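Local coordinates for putative lipoprotein (Bacteroides ovatus, PDB 3OQQ) that is of unknown function but is probably an extracellular lipoprotein, rich in beta strands, that carries several bound calcium ions, at residues A[19-24]-A[40-45]; A[146-151]-A[395-400]; A[401-406]-A[428-433]. All blocks are in the same frame, centred on the assembly; numbering follows the deposited sequence.

Interaction 1: A[19-24]-A[40-45]; sequences ASTLVN and DVLVKD
L22 reaches across to residues 40-45 with both of its methyls: CD2 lies against CB of L42 at 3.7 Å, and CD1 comes to CB of D40 at 3.9 Å. The L22 side chain runs at about a right angle to that of D40. Next to it, CG2 of T21 comes near CD1 of L42, while OG1 of T21 is hydrogen-bonded to V110 O.

V23 sends its side chain to another face, which it shares with V41. Its CG2 is tucked between its own backbone N and carbonyl carbon (chi1 -60° puts CG1 opposite the carbonyl carbon), and from there it touches both CB of V41 and, at 3.7 Å, CG2 of V43. V23 and V43 cross at about a right angle; M62 and Y64 add to this valine cluster from strand 59-65, and L103 from strand 96-104.

The backbones of V23 and V41 form an antiparallel hydrogen-bonded pair. V41 N meets V23 O at 3.0 Å, nearly straight at 178° and on a carbonyl lone pair, and V23 N returns the bond to V41 O. D40 also faces V23, a G1 beta bulge in the hairpin of strands 23-26 and 36-41. Beyond the pair, a water takes over, donating to T21 O and accepting from V43 N.

D40 N lies 3.2 Å from V23 O but at a poor angle. It turns instead to N24 OD1 at 3.0 Å, approaching 26° off the amide carbonyl plane. The bulge probably leaves D40 N badly placed for V23 O, and N24 OD1 serves as its acceptor.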
loop_
_atom_site.group_PDB
_atom_site.type_symbol
_atom_site.label_atom_id
_atom_site.label_comp_id
_atom_site.label_asym_id
_atom_site.label_seq_id
_atom_site.Cartn_x
_atom_site.Cartn_y
_atom_site.Cartn_z
ATOM N N ALA A 19 21.632 -9.399 -16.401
ATOM C CA ALA A 19 20.952 -8.494 -15.458
ATOM C C ALA A 19 21.931 -7.768 -14.481
ATOM O O ALA A 19 21.502 -6.891 -13.719
ATOM C CB ALA A 19 19.911 -9.266 -14.662
ATOM N N SER A 20 23.248 -8.101 -14.549
ATOM C CA SER A 20 24.278 -7.550 -13.664
ATOM C C SER A 20 24.515 -6.032 -13.845
ATOM O O SER A 20 25.047 -5.423 -12.929
ATOM C CB SER A 20 25.594 -8.304 -13.823
ATOM O OG SER A 20 26.092 -8.220 -15.147
ATOM N N THR A 21 24.081 -5.408 -14.971
ATOM C CA THR A 21 24.302 -3.963 -15.133
ATOM C C THR A 21 23.186 -3.146 -14.515
ATOM O O THR A 21 23.381 -1.959 -14.204
ATOM C CB THR A 21 24.477 -3.573 -16.606
ATOM O OG1 THR A 21 25.054 -2.263 -16.628
ATOM C CG2 THR A 21 23.140 -3.547 -17.385
ATOM N N LEU A 22 22.004 -3.754 -14.378
ATOM C CA LEU A 22 20.832 -3.062 -13.852
ATOM C C LEU A 22 21.057 -2.644 -12.399
ATOM O O LEU A 22 21.832 -3.280 -11.669
ATOM C CB LEU A 22 19.579 -3.926 -14.009
ATOM C CG LEU A 22 19.385 -4.555 -15.394
ATOM C CD1 LEU A 22 18.185 -5.444 -15.403
ATOM C CD2 LEU A 22 19.238 -3.503 -16.455
ATOM N N VAL A 23 20.443 -1.515 -12.011
ATOM C CA VAL A 23 20.669 -0.942 -10.690
ATOM C C VAL A 23 19.381 -0.931 -9.842
ATOM O O VAL A 23 18.271 -1.000 -10.365
ATOM C CB VAL A 23 21.310 0.483 -10.788
ATOM C CG1 VAL A 23 22.669 0.437 -11.498
ATOM C CG2 VAL A 23 20.375 1.487 -11.473
ATOM N N ASN A 24 19.555 -0.781 -8.533
ATOM C CA ASN A 24 18.451 -0.668 -7.593
ATOM C C ASN A 24 18.557 0.663 -6.880
ATOM O O ASN A 24 19.657 1.060 -6.522
ATOM C CB ASN A 24 18.472 -1.831 -6.626
ATOM C CG ASN A 24 18.199 -3.140 -7.312
ATOM O OD1 ASN A 24 17.254 -3.281 -8.085
ATOM N ND2 ASN A 24 19.051 -4.111 -7.088
ATOM N N ASP A 40 15.897 -3.062 -10.801
ATOM C CA ASP A 40 16.417 -3.555 -12.087
ATOM C C ASP A 40 16.313 -2.500 -13.218
ATOM O O ASP A 40 15.783 -2.775 -14.295
ATOM C CB ASP A 40 15.710 -4.885 -12.472
ATOM C CG ASP A 40 16.110 -6.047 -11.570
ATOM O OD1 ASP A 40 17.310 -6.144 -11.218
ATOM O OD2 ASP A 40 15.235 -6.873 -11.240
ATOM N N VAL A 41 16.865 -1.304 -12.950
ATOM C CA VAL A 41 16.870 -0.131 -13.830
ATOM C C VAL A 41 18.093 -0.119 -14.717
ATOM O O VAL A 41 19.211 -0.177 -14.215
ATOM C CB VAL A 41 16.837 1.160 -12.963
ATOM C CG1 VAL A 41 16.750 2.419 -13.817
ATOM C CG2 VAL A 41 15.701 1.104 -11.956
ATOM N N LEU A 42 17.887 0.017 -16.028
ATOM C CA LEU A 42 18.994 0.138 -16.970
ATOM C C LEU A 42 19.394 1.614 -17.046
ATOM O O LEU A 42 18.536 2.473 -17.277
ATOM C CB LEU A 42 18.587 -0.420 -18.351
ATOM C CG LEU A 42 19.481 -0.102 -19.549
ATOM C CD1 LEU A 42 20.853 -0.749 -19.417
ATOM C CD2 LEU A 42 18.821 -0.536 -20.824
ATOM N N VAL A 43 20.684 1.908 -16.827
ATOM C CA VAL A 43 21.197 3.276 -16.910
ATOM C C VAL A 43 22.227 3.306 -18.014
ATOM O O VAL A 43 23.364 2.900 -17.804
ATOM C CB VAL A 43 21.764 3.844 -15.575
ATOM C CG1 VAL A 43 22.153 5.315 -15.727
ATOM C CG2 VAL A 43 20.776 3.673 -14.426
ATOM N N LYS A 44 21.812 3.754 -19.203
ATOM C CA LYS A 44 22.681 3.919 -20.370
ATOM C C LYS A 44 22.946 5.418 -20.456
ATOM O O LYS A 44 22.024 6.194 -20.731
ATOM C CB LYS A 44 22.037 3.335 -21.642
ATOM C CG LYS A 44 22.989 3.252 -22.830
ATOM C CD LYS A 44 22.239 3.273 -24.150
ATOM C CE LYS A 44 23.179 3.494 -25.313
ATOM N NZ LYS A 44 22.448 3.907 -26.538
ATOM N N ASP A 45 24.184 5.818 -20.109
ATOM C CA ASP A 45 24.690 7.194 -20.014
ATOM C C ASP A 45 24.034 7.848 -18.779
ATOM O O ASP A 45 24.605 7.802 -17.681
ATOM C CB ASP A 45 24.485 8.012 -21.319
ATOM C CG ASP A 45 24.813 7.264 -22.605
ATOM O OD1 ASP A 45 25.968 6.792 -22.744
ATOM O OD2 ASP A 45 23.921 7.158 -23.474
HETATM O O HOH W 1 22.524 0.039 -15.817
#

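Interaction 2: A[146-151]-A[395-400]; sequences DFNDVV and AYERVP. With CA (calcium ion), chain B; CA (calcium ion), chain C; ACT (acetate ion), chain F.
D146 and E397 meet through metal. Each grips the chain B calcium with both carboxylate oxygens, D146 OD2 at 2.4 Å and E397 OE1 also at 2.4 Å. D146 OD1 does double duty, bonding the chain C calcium at 2.5 Å as well, and D149 OD1 bridges the two ions in the same way, as does a water. N148 and the carbonyl of G186 belong to the chain B site, E132 to that of chain C. E397 starts out away from D146, but a bend at chi2 (50°) swings its carboxylate back to the ion. D146 OD2 and E397 OE1 sit only 3.0 Å apart, a closeness that the calcium charge probably makes bearable.

This two-calcium cluster ties the loop leading into strand 150-161 to the type II beta turn Y396-V399, which lies just ahead of helix 401-404.

Hydrogen bonds reinforce the metal. R398 N, on that turn, donates to D146 OD2 at 2.8 Å and 166°, on the anti side of the carboxylate, so this oxygen serves ion and amide together. A water donates to D146 O and accepts from A395 N.

Van der Waals and CH contacts complete it: D146 O rests on A395 CB at 3.6 Å, and D146 CA makes a bent CA-H...O contact with V399 O. Elsewhere on the turn, Y396 OH donates to O of an acetate, probably from the crystallisation liquor, at 2.7 Å, in the plane of the ring at its edge. A leucine in place of Y396 would probably leave that oxygen without its hydroxyl donor.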
loop_
_atom_site.group_PDB
_atom_site.type_symbol
_atom_site.label_atom_id
_atom_site.label_comp_id
_atom_site.label_asym_id
_atom_site.label_seq_id
_atom_site.Cartn_x
_atom_site.Cartn_y
_atom_site.Cartn_z
ATOM N N ASP A 146 -7.579 5.745 18.645
ATOM C CA ASP A 146 -6.399 4.884 18.680
ATOM C C ASP A 146 -5.825 4.520 17.277
ATOM O O ASP A 146 -4.665 4.091 17.195
ATOM C CB ASP A 146 -6.632 3.611 19.541
ATOM C CG ASP A 146 -7.802 2.682 19.216
ATOM O OD1 ASP A 146 -8.478 2.895 18.184
ATOM O OD2 ASP A 146 -8.033 1.740 19.992
ATOM N N PHE A 147 -6.614 4.695 16.202
ATOM C CA PHE A 147 -6.217 4.416 14.805
ATOM C C PHE A 147 -5.662 2.994 14.613
ATOM O O PHE A 147 -4.738 2.800 13.824
ATOM C CB PHE A 147 -5.219 5.459 14.257
ATOM C CG PHE A 147 -5.933 6.688 13.738
ATOM C CD1 PHE A 147 -6.294 7.725 14.606
ATOM C CD2 PHE A 147 -6.294 6.788 12.393
ATOM C CE1 PHE A 147 -6.994 8.844 14.134
ATOM C CE2 PHE A 147 -6.990 7.908 11.919
ATOM C CZ PHE A 147 -7.344 8.923 12.793
ATOM N N ASN A 148 -6.248 2.002 15.288
ATOM C CA ASN A 148 -5.774 0.623 15.097
ATOM C C ASN A 148 -6.945 -0.303 14.761
ATOM O O ASN A 148 -6.793 -1.518 14.808
ATOM C CB ASN A 148 -5.019 0.129 16.335
ATOM C CG ASN A 148 -5.948 -0.005 17.513
ATOM O OD1 ASN A 148 -7.157 0.150 17.364
ATOM N ND2 ASN A 148 -5.427 -0.330 18.679
ATOM N N ASP A 149 -8.128 0.278 14.468
ATOM C CA ASP A 149 -9.367 -0.482 14.196
ATOM C C ASP A 149 -9.185 -1.472 13.069
ATOM O O ASP A 149 -9.711 -2.588 13.153
ATOM C CB ASP A 149 -10.539 0.461 13.966
ATOM C CG ASP A 149 -10.715 1.372 15.185
ATOM O OD1 ASP A 149 -10.063 1.102 16.242
ATOM O OD2 ASP A 149 -11.463 2.357 15.080
ATOM N N VAL A 150 -8.404 -1.085 12.042
ATOM C CA VAL A 150 -7.937 -1.948 10.964
ATOM C C VAL A 150 -6.516 -1.490 10.660
ATOM O O VAL A 150 -6.269 -0.309 10.391
ATOM C CB VAL A 150 -8.794 -2.077 9.669
ATOM C CG1 VAL A 150 -8.203 -3.154 8.748
ATOM C CG2 VAL A 150 -10.256 -2.408 9.978
ATOM N N VAL A 151 -5.567 -2.402 10.801
ATOM C CA VAL A 151 -4.165 -2.049 10.532
ATOM C C VAL A 151 -3.699 -3.057 9.520
ATOM O O VAL A 151 -3.774 -4.263 9.774
ATOM C CB VAL A 151 -3.264 -1.985 11.790
ATOM C CG1 VAL A 151 -1.837 -1.566 11.449
ATOM C CG2 VAL A 151 -3.849 -1.066 12.857
ATOM N N ALA A 395 -0.915 1.563 17.711
ATOM C CA ALA A 395 -1.168 1.778 19.132
ATOM C C ALA A 395 -1.891 0.625 19.784
ATOM O O ALA A 395 -2.705 -0.057 19.143
ATOM C CB ALA A 395 -2.016 3.030 19.311
ATOM N N TYR A 396 -1.678 0.481 21.108
ATOM C CA TYR A 396 -2.432 -0.459 21.951
ATOM C C TYR A 396 -3.877 0.033 21.993
ATOM O O TYR A 396 -4.111 1.228 21.793
ATOM C CB TYR A 396 -1.851 -0.518 23.381
ATOM C CG TYR A 396 -0.646 -1.414 23.520
ATOM C CD1 TYR A 396 -0.773 -2.798 23.467
ATOM C CD2 TYR A 396 0.612 -0.884 23.784
ATOM C CE1 TYR A 396 0.337 -3.629 23.583
ATOM C CE2 TYR A 396 1.725 -1.707 23.926
ATOM C CZ TYR A 396 1.583 -3.081 23.809
ATOM O OH TYR A 396 2.669 -3.907 23.943
ATOM N N GLU A 397 -4.837 -0.875 22.205
ATOM C CA GLU A 397 -6.259 -0.530 22.235
ATOM C C GLU A 397 -6.553 0.602 23.215
ATOM O O GLU A 397 -6.070 0.583 24.357
ATOM C CB GLU A 397 -7.113 -1.760 22.570
ATOM C CG GLU A 397 -8.593 -1.600 22.208
ATOM C CD GLU A 397 -8.961 -1.126 20.813
ATOM O OE1 GLU A 397 -8.132 -1.255 19.881
ATOM O OE2 GLU A 397 -10.103 -0.644 20.642
ATOM N N ARG A 398 -7.349 1.600 22.742
ATOM C CA ARG A 398 -7.811 2.794 23.468
ATOM C C ARG A 398 -6.668 3.749 23.859
ATOM O O ARG A 398 -6.905 4.705 24.596
ATOM C CB ARG A 398 -8.652 2.419 24.703
ATOM C CG ARG A 398 -10.087 1.967 24.343
ATOM C CD ARG A 398 -10.854 1.482 25.571
ATOM N NE ARG A 398 -10.161 0.374 26.240
ATOM C CZ ARG A 398 -10.308 -0.914 25.928
ATOM N NH1 ARG A 398 -11.161 -1.286 24.977
ATOM N NH2 ARG A 398 -9.613 -1.841 26.575
ATOM N N VAL A 399 -5.455 3.548 23.330
ATOM C CA VAL A 399 -4.365 4.495 23.563
ATOM C C VAL A 399 -4.503 5.599 22.493
ATOM O O VAL A 399 -4.474 5.274 21.295
ATOM C CB VAL A 399 -2.949 3.838 23.555
ATOM C CG1 VAL A 399 -1.850 4.896 23.497
ATOM C CG2 VAL A 399 -2.749 2.921 24.757
ATOM N N PRO A 400 -4.654 6.892 22.882
ATOM C CA PRO A 400 -4.755 7.960 21.862
ATOM C C PRO A 400 -3.555 7.953 20.914
ATOM O O PRO A 400 -2.422 7.870 21.382
ATOM C CB PRO A 400 -4.795 9.250 22.700
ATOM C CG PRO A 400 -5.309 8.831 24.034
ATOM C CD PRO A 400 -4.702 7.454 24.251
HETATM CA CA CA B . -9.274 0.325 18.465
HETATM CA CA CA C . -10.754 3.449 17.239
HETATM C C ACT F . 5.363 -2.399 25.490
HETATM O O ACT F . 4.922 -2.433 24.298
HETATM O OXT ACT F . 6.599 -2.306 25.772
HETATM C CH3 ACT F . 4.369 -2.470 26.627
HETATM O O HOH W 2 -2.514 2.860 15.908
HETATM O O HOH W 3 -10.600 5.116 18.985
HETATM O O HOH W 4 -11.459 1.829 18.803
HETATM O O HOH W 5 -13.135 3.453 17.319
#

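Interaction 3: A[401-406]-A[428-433]; sequences FREAYP and DEKTIR. With CA (calcium ion), chain D.
E403 meets K430 along the length of the lysine. Near the backbone, E403 CB lies 3.8 Å from K430 CD, and the same methylene sits 3.5 Å from E403 O. Further out, E403 OE1 and K430 NZ make a long salt bridge of 3.9 Å. The lysine runs extended until its last torsion, where it bends (chi4 -74°) and brings NZ between two acids: E429 OE2 forms a weak bond to it at 3.5 Å.

One residue on, A404 has its CA nearest that of K430, 5.0 Å away. A404 CA packs on K430 CB at 3.8 Å, and the A404 methyl touches T431 CG2 at 3.6 Å. T431 keeps CG2 anti to its own carbonyl carbon, aimed at the helix, while OG1 turns away to bond V427 O.

Y405 is where the chain leaves the helix, its N still bonded to F401 O. The ring reaches the T431 methyl obliquely, Y405 CE2 4.0 Å from T431 CG2, the two side chains crossing at about a right angle. CD2 of the same ring lies over a face of F401, W422 meets it edge-to-face, and OH is bonded to R393 O. The contact thereby sets the short helix 401-404 against the 3-10 segment 428-430 and the start of strand 431-432. D428 binds the chain D calcium with both carboxylate oxygens.

No hydrogen bond links the two segments directly: the fit is mainly of methyls and methylenes, with the Y405 ring and E403 O, while in the salt-bridge network the carboxylates of E403 and E429 probably share the lysine's charge.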
loop_
_atom_site.group_PDB
_atom_site.type_symbol
_atom_site.label_atom_id
_atom_site.label_comp_id
_atom_site.label_asym_id
_atom_site.label_seq_id
_atom_site.Cartn_x
_atom_site.Cartn_y
_atom_site.Cartn_z
ATOM N N PHE A 401 -3.796 8.034 19.587
ATOM C CA PHE A 401 -2.724 8.027 18.574
ATOM C C PHE A 401 -1.647 9.085 18.868
ATOM O O PHE A 401 -0.468 8.751 18.858
ATOM C CB PHE A 401 -3.279 8.202 17.150
ATOM C CG PHE A 401 -2.284 7.741 16.102
ATOM C CD1 PHE A 401 -1.968 6.391 15.961
ATOM C CD2 PHE A 401 -1.619 8.658 15.305
ATOM C CE1 PHE A 401 -1.019 5.969 15.017
ATOM C CE2 PHE A 401 -0.676 8.236 14.348
ATOM C CZ PHE A 401 -0.390 6.898 14.204
ATOM N N ARG A 402 -2.053 10.329 19.228
ATOM C CA ARG A 402 -1.166 11.454 19.571
ATOM C C ARG A 402 -0.257 11.126 20.823
ATOM O O ARG A 402 0.780 11.767 20.998
ATOM C CB ARG A 402 -2.007 12.721 19.821
ATOM C CG ARG A 402 -2.651 12.738 21.203
ATOM C CD ARG A 402 -3.816 13.659 21.342
ATOM N NE ARG A 402 -3.420 15.054 21.359
ATOM C CZ ARG A 402 -4.196 16.044 21.786
ATOM N NH1 ARG A 402 -5.403 15.786 22.283
ATOM N NH2 ARG A 402 -3.769 17.295 21.734
ATOM N N GLU A 403 -0.655 10.149 21.673
ATOM C CA GLU A 403 0.162 9.710 22.828
ATOM C C GLU A 403 1.174 8.654 22.389
ATOM O O GLU A 403 2.298 8.662 22.871
ATOM C CB GLU A 403 -0.708 9.195 23.987
ATOM C CG GLU A 403 -1.468 10.315 24.674
ATOM C CD GLU A 403 -2.221 9.957 25.936
ATOM O OE1 GLU A 403 -1.863 8.951 26.589
ATOM O OE2 GLU A 403 -3.171 10.697 26.279
ATOM N N ALA A 404 0.789 7.759 21.457
ATOM C CA ALA A 404 1.705 6.779 20.861
ATOM C C ALA A 404 2.758 7.504 20.013
ATOM O O ALA A 404 3.913 7.070 19.968
ATOM C CB ALA A 404 0.928 5.793 19.992
ATOM N N TYR A 405 2.341 8.619 19.331
ATOM C CA TYR A 405 3.199 9.437 18.473
ATOM C C TYR A 405 3.175 10.909 18.956
ATOM O O TYR A 405 2.342 11.684 18.472
ATOM C CB TYR A 405 2.775 9.285 16.973
ATOM C CG TYR A 405 3.123 7.908 16.458
ATOM C CD1 TYR A 405 4.399 7.629 15.974
ATOM C CD2 TYR A 405 2.225 6.848 16.588
ATOM C CE1 TYR A 405 4.763 6.335 15.597
ATOM C CE2 TYR A 405 2.586 5.548 16.243
ATOM C CZ TYR A 405 3.859 5.297 15.748
ATOM O OH TYR A 405 4.239 4.018 15.443
ATOM N N PRO A 406 4.099 11.322 19.884
ATOM C CA PRO A 406 4.042 12.704 20.427
ATOM C C PRO A 406 4.311 13.838 19.429
ATOM O O PRO A 406 4.014 14.983 19.747
ATOM C CB PRO A 406 5.117 12.706 21.531
ATOM C CG PRO A 406 5.315 11.259 21.880
ATOM C CD PRO A 406 5.117 10.513 20.591
ATOM N N ASP A 428 7.375 3.229 22.989
ATOM C CA ASP A 428 7.366 1.777 23.078
ATOM C C ASP A 428 6.139 1.253 23.850
ATOM O O ASP A 428 5.437 0.394 23.329
ATOM C CB ASP A 428 8.668 1.274 23.745
ATOM C CG ASP A 428 8.717 -0.233 23.927
ATOM O OD1 ASP A 428 7.973 -0.934 23.226
ATOM O OD2 ASP A 428 9.499 -0.699 24.760
ATOM N N GLU A 429 5.907 1.734 25.091
ATOM C CA GLU A 429 4.818 1.230 25.944
ATOM C C GLU A 429 3.399 1.511 25.369
ATOM O O GLU A 429 2.426 0.948 25.882
ATOM C CB GLU A 429 4.961 1.772 27.395
ATOM C CG GLU A 429 4.421 3.162 27.673
ATOM C CD GLU A 429 3.275 3.271 28.675
ATOM O OE1 GLU A 429 2.516 2.288 28.871
ATOM O OE2 GLU A 429 3.101 4.384 29.221
ATOM N N LYS A 430 3.285 2.364 24.317
ATOM C CA LYS A 430 1.999 2.728 23.720
ATOM C C LYS A 430 1.792 2.101 22.351
ATOM O O LYS A 430 0.731 2.291 21.751
ATOM C CB LYS A 430 1.881 4.255 23.636
ATOM C CG LYS A 430 1.855 4.846 25.039
ATOM C CD LYS A 430 1.371 6.239 25.155
ATOM C CE LYS A 430 1.572 6.742 26.580
ATOM N NZ LYS A 430 0.596 6.141 27.536
ATOM N N THR A 431 2.803 1.349 21.848
ATOM C CA THR A 431 2.701 0.770 20.523
ATOM C C THR A 431 3.051 -0.692 20.521
ATOM O O THR A 431 3.684 -1.180 21.449
ATOM C CB THR A 431 3.566 1.536 19.509
ATOM O OG1 THR A 431 4.931 1.598 19.976
ATOM C CG2 THR A 431 3.006 2.910 19.190
ATOM N N ILE A 432 2.645 -1.381 19.450
ATOM C CA ILE A 432 2.844 -2.820 19.252
ATOM C C ILE A 432 3.701 -3.117 18.043
ATOM O O ILE A 432 3.535 -2.520 16.981
ATOM C CB ILE A 432 1.459 -3.505 19.062
ATOM C CG1 ILE A 432 0.562 -3.267 20.273
ATOM C CG2 ILE A 432 1.548 -5.016 18.674
ATOM C CD1 ILE A 432 -0.894 -3.580 20.044
ATOM N N ARG A 433 4.545 -4.124 18.213
ATOM C CA ARG A 433 5.335 -4.850 17.226
ATOM C C ARG A 433 5.341 -6.315 17.673
ATOM O O ARG A 433 5.775 -6.590 18.789
ATOM C CB ARG A 433 6.751 -4.284 17.077
ATOM C CG ARG A 433 7.577 -5.009 16.014
ATOM C CD ARG A 433 8.014 -4.085 14.903
ATOM N NE ARG A 433 9.115 -4.656 14.132
HETATM CA CA CA D . 8.495 -2.908 24.516
HETATM O O HOH W 6 10.408 -3.544 23.501
#

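Interactions 2 and 3 are neighbours, their centres 9 Å apart, and the chain runs directly from P400 of one into F401 of the other. Y396 is the joint: its N lies 3.1 Å from K430 O, probably a hydrogen bond, and its ring packs on T431 and I432, with Y396 CE1 3.3 Å from I432 CG1. The acetate bonded by Y396 OH is also about 6 Å from the T431 side chain. Interaction 1 stands apart, its centre 42 Å from that of interaction 2, on the opposite side of the chain's centre, and 40 Å from that of interaction 3. Calcium lies near interaction 1 too: the L42 side chain is about 6 Å from a further ion.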